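Long-range contact in Lin1889 protein (Listeria innocua Clip11262, PDB 3B57), which is of unknown function but binds a magnesium ion and belongs to the HD-domain family, whose members are often metal-dependent phosphohydrolases: residues A[12-17]-A[55-60]. Sequence-based numbering, arbitrary orientation.
Sequences NWMHSH and ALFHDY
The selenomethionine M14 reaches from the last turn of helix 3-15 toward L56, F57 and Y60, its side chain lying against both aromatic rings. Its selenium makes two Met-aromatic contacts: SE lies at the edge of the F57 ring, 3.6 Å from CD1, and approaches the Y60 ring obliquely, 5.0 Å from its centroid. Bends at chi2 and chi3 fold the chain and bring the terminal methyl near the backbone of segment 55-60, where CE packs 3.7 Å from CB of Y60.

Around this selenoether W13, H17, F57 and Y60 form an aromatic cluster. W13, with CG anti to its own N (chi1 179°), sets its six-membered ring beside both partners; CE3 comes 3.9 Å from CE1 of F57, the planes inclined at 73°, while CZ2 lies 4.1 Å from OH of Y60. H17 approaches at the CE1 end of Y60: CE1 of Y60 sits over one face of the imidazole, 3.4 Å from NE2, with the planes at 38°. No hydrogen bond crosses between the two segments, whose contact is side-chain packing.

The same segment, 55-60, supplies H58 and D59, which with H29 and D123 form the magnesium site of the HD domain; F57 and Y60 of the cluster flank this HD pair in sequence. Helix 71-82 flanks the cluster, W79 stacking on W13 and L76 touching W13 and F57, while helix 27-44 brings W27 against M14 and I30 and W34 against L56, and helix 87-100 meets F57 through I97.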
ATOM      1  N   ASN A  12     -13.156  16.992  19.515  1.00 50.45           N
ATOM      2  CA  ASN A  12     -11.889  17.310  20.179  1.00 52.09           C
ATOM      3  C   ASN A  12     -11.412  16.235  21.150  1.00 52.79           C
ATOM      4  O   ASN A  12     -10.212  16.086  21.374  1.00 52.91           O
ATOM      5  CB  ASN A  12     -11.993  18.659  20.897  1.00 52.44           C
ATOM      6  CG  ASN A  12     -11.835  19.834  19.943  1.00 53.96           C
ATOM      7  OD1 ASN A  12     -10.729  20.146  19.494  1.00 54.70           O
ATOM      8  ND2 ASN A  12     -12.947  20.478  19.614  1.00 55.94           N
ATOM      9  N   TRP A  13     -12.354  15.487  21.714  1.00 54.19           N
ATOM     10  CA  TRP A  13     -12.031  14.417  22.647  1.00 54.61           C
ATOM     11  C   TRP A  13     -11.407  13.233  21.897  1.00 56.06           C
ATOM     12  O   TRP A  13     -10.360  12.736  22.296  1.00 56.28           O
ATOM     13  CB  TRP A  13     -13.297  13.996  23.409  1.00 53.76           C
ATOM     14  CG  TRP A  13     -13.105  12.872  24.386  1.00 52.17           C
ATOM     15  CD1 TRP A  13     -11.980  12.594  25.091  1.00 52.39           C
ATOM     16  CD2 TRP A  13     -14.078  11.890  24.780  1.00 51.79           C
ATOM     17  NE1 TRP A  13     -12.180  11.498  25.899  1.00 51.71           N
ATOM     18  CE2 TRP A  13     -13.460  11.047  25.727  1.00 51.75           C
ATOM     19  CE3 TRP A  13     -15.409  11.644  24.424  1.00 51.68           C
ATOM     20  CZ2 TRP A  13     -14.125   9.969  26.325  1.00 51.81           C
ATOM     21  CZ3 TRP A  13     -16.074  10.571  25.019  1.00 51.57           C
ATOM     22  CH2 TRP A  13     -15.427   9.748  25.959  1.00 51.96           C
HETATM   23  N   MSE A  14     -12.035  12.785  20.814  1.00 58.09           N
HETATM   24  CA  MSE A  14     -11.479  11.670  20.050  1.00 60.74           C
HETATM   25  C   MSE A  14     -10.128  12.038  19.448  1.00 61.75           C
HETATM   26  O   MSE A  14      -9.226  11.204  19.367  1.00 61.87           O
HETATM   27  CB  MSE A  14     -12.413  11.251  18.914  1.00 62.04           C
HETATM   28  CG  MSE A  14     -13.731  10.674  19.359  1.00 64.26           C
HETATM   29 SE   MSE A  14     -13.522   9.226  20.609  1.00 68.23          SE
HETATM   30  CE  MSE A  14     -13.324   7.745  19.375  1.00 67.23           C
ATOM     31  N   HIS A  15      -9.995  13.289  19.017  1.00 62.83           N
ATOM     32  CA  HIS A  15      -8.754  13.756  18.414  1.00 64.08           C
ATOM     33  C   HIS A  15      -7.586  13.557  19.360  1.00 64.26           C
ATOM     34  O   HIS A  15      -6.548  13.028  18.973  1.00 64.25           O
ATOM     35  CB  HIS A  15      -8.862  15.236  18.056  1.00 65.62           C
ATOM     36  CG  HIS A  15      -7.638  15.794  17.395  1.00 68.26           C
ATOM     37  ND1 HIS A  15      -7.531  17.119  17.027  1.00 70.30           N
ATOM     38  CD2 HIS A  15      -6.474  15.205  17.026  1.00 68.91           C
ATOM     39  CE1 HIS A  15      -6.354  17.323  16.460  1.00 70.18           C
ATOM     40  NE2 HIS A  15      -5.695  16.179  16.447  1.00 70.56           N
ATOM     41  N   SER A  16      -7.761  13.986  20.602  1.00 64.96           N
ATOM     42  CA  SER A  16      -6.709  13.860  21.594  1.00 66.50           C
ATOM     43  C   SER A  16      -6.729  12.479  22.213  1.00 66.80           C
ATOM     44  O   SER A  16      -6.509  12.315  23.411  1.00 67.71           O
ATOM     45  CB  SER A  16      -6.877  14.926  22.677  1.00 67.54           C
ATOM     46  OG  SER A  16      -8.171  14.859  23.247  1.00 69.21           O
ATOM     47  N   HIS A  17      -6.985  11.479  21.387  1.00 66.86           N
ATOM     48  CA  HIS A  17      -7.033  10.116  21.874  1.00 67.54           C
ATOM     49  C   HIS A  17      -6.545   9.161  20.783  1.00 68.53           C
ATOM     50  O   HIS A  17      -6.560   7.939  20.953  1.00 69.47           O
ATOM     51  CB  HIS A  17      -8.466   9.778  22.275  1.00 66.82           C
ATOM     52  CG  HIS A  17      -8.596   8.476  22.992  1.00 67.52           C
ATOM     53  ND1 HIS A  17      -8.203   8.309  24.301  1.00 68.06           N
ATOM     54  CD2 HIS A  17      -9.042   7.268  22.572  1.00 67.20           C
ATOM     55  CE1 HIS A  17      -8.400   7.052  24.659  1.00 68.12           C
ATOM     56  NE2 HIS A  17      -8.908   6.400  23.629  1.00 68.14           N
ATOM     57  N   ALA A  55     -20.556   7.925  14.520  1.00 36.14           N
ATOM     58  CA  ALA A  55     -19.409   7.882  13.612  1.00 36.81           C
ATOM     59  C   ALA A  55     -18.107   8.225  14.320  1.00 37.82           C
ATOM     60  O   ALA A  55     -17.086   7.583  14.095  1.00 39.00           O
ATOM     61  CB  ALA A  55     -19.616   8.837  12.456  1.00 36.43           C
ATOM     62  N   LEU A  56     -18.142   9.254  15.157  1.00 38.29           N
ATOM     63  CA  LEU A  56     -16.957   9.664  15.880  1.00 38.79           C
ATOM     64  C   LEU A  56     -16.545   8.696  16.990  1.00 41.41           C
ATOM     65  O   LEU A  56     -15.367   8.640  17.337  1.00 42.85           O
ATOM     66  CB  LEU A  56     -17.149  11.059  16.459  1.00 35.29           C
ATOM     67  CG  LEU A  56     -17.136  12.188  15.438  1.00 34.42           C
ATOM     68  CD1 LEU A  56     -17.166  13.510  16.181  1.00 34.97           C
ATOM     69  CD2 LEU A  56     -15.882  12.118  14.579  1.00 34.36           C
ATOM     70  N   PHE A  57     -17.496   7.938  17.541  1.00 42.73           N
ATOM     71  CA  PHE A  57     -17.180   6.984  18.609  1.00 45.31           C
ATOM     72  C   PHE A  57     -17.155   5.538  18.122  1.00 48.60           C
ATOM     73  O   PHE A  57     -16.876   4.636  18.906  1.00 50.12           O
ATOM     74  CB  PHE A  57     -18.191   7.063  19.770  1.00 43.02           C
ATOM     75  CG  PHE A  57     -18.265   8.406  20.446  1.00 40.85           C
ATOM     76  CD1 PHE A  57     -17.160   9.237  20.505  1.00 38.84           C
ATOM     77  CD2 PHE A  57     -19.455   8.835  21.034  1.00 40.82           C
ATOM     78  CE1 PHE A  57     -17.240  10.482  21.140  1.00 39.82           C
ATOM     79  CE2 PHE A  57     -19.543  10.081  21.672  1.00 40.19           C
ATOM     80  CZ  PHE A  57     -18.436  10.905  21.723  1.00 39.50           C
ATOM     81  N   HIS A  58     -17.439   5.309  16.844  1.00 51.75           N
ATOM     82  CA  HIS A  58     -17.480   3.944  16.319  1.00 54.67           C
ATOM     83  C   HIS A  58     -16.198   3.170  16.554  1.00 56.91           C
ATOM     84  O   HIS A  58     -16.191   1.941  16.519  1.00 56.53           O
ATOM     85  CB  HIS A  58     -17.799   3.951  14.817  1.00 56.30           C
ATOM     86  CG  HIS A  58     -16.610   4.171  13.924  1.00 57.70           C
ATOM     87  ND1 HIS A  58     -15.893   5.349  13.903  1.00 58.10           N
ATOM     88  CD2 HIS A  58     -16.039   3.369  12.993  1.00 57.52           C
ATOM     89  CE1 HIS A  58     -14.935   5.265  12.996  1.00 57.93           C
ATOM     90  NE2 HIS A  58     -15.002   4.074  12.430  1.00 58.43           N
ATOM     91  N   ASP A  59     -15.122   3.899  16.815  1.00 60.37           N
ATOM     92  CA  ASP A  59     -13.823   3.281  17.012  1.00 64.22           C
ATOM     93  C   ASP A  59     -13.207   3.645  18.349  1.00 65.34           C
ATOM     94  O   ASP A  59     -12.113   4.202  18.404  1.00 65.77           O
ATOM     95  CB  ASP A  59     -12.885   3.722  15.891  1.00 67.02           C
ATOM     96  CG  ASP A  59     -12.150   2.567  15.268  1.00 69.38           C
ATOM     97  OD1 ASP A  59     -11.574   1.755  16.033  1.00 70.77           O
ATOM     98  OD2 ASP A  59     -12.149   2.484  14.014  1.00 69.97           O
ATOM     99  N   TYR A  60     -13.904   3.324  19.426  1.00 66.92           N
ATOM    100  CA  TYR A  60     -13.407   3.640  20.752  1.00 68.21           C
ATOM    101  C   TYR A  60     -13.520   2.396  21.608  1.00 70.51           C
ATOM    102  O   TYR A  60     -12.812   2.227  22.604  1.00 69.98           O
ATOM    103  CB  TYR A  60     -14.242   4.764  21.352  1.00 66.59           C
ATOM    104  CG  TYR A  60     -13.789   5.191  22.719  1.00 64.58           C
ATOM    105  CD1 TYR A  60     -12.753   6.110  22.878  1.00 62.63           C
ATOM    106  CD2 TYR A  60     -14.376   4.648  23.861  1.00 63.83           C
ATOM    107  CE1 TYR A  60     -12.313   6.474  24.145  1.00 62.51           C
ATOM    108  CE2 TYR A  60     -13.946   5.001  25.129  1.00 62.78           C
ATOM    109  CZ  TYR A  60     -12.915   5.911  25.266  1.00 62.76           C
ATOM    110  OH  TYR A  60     -12.494   6.243  26.526  1.00 62.42           O
TER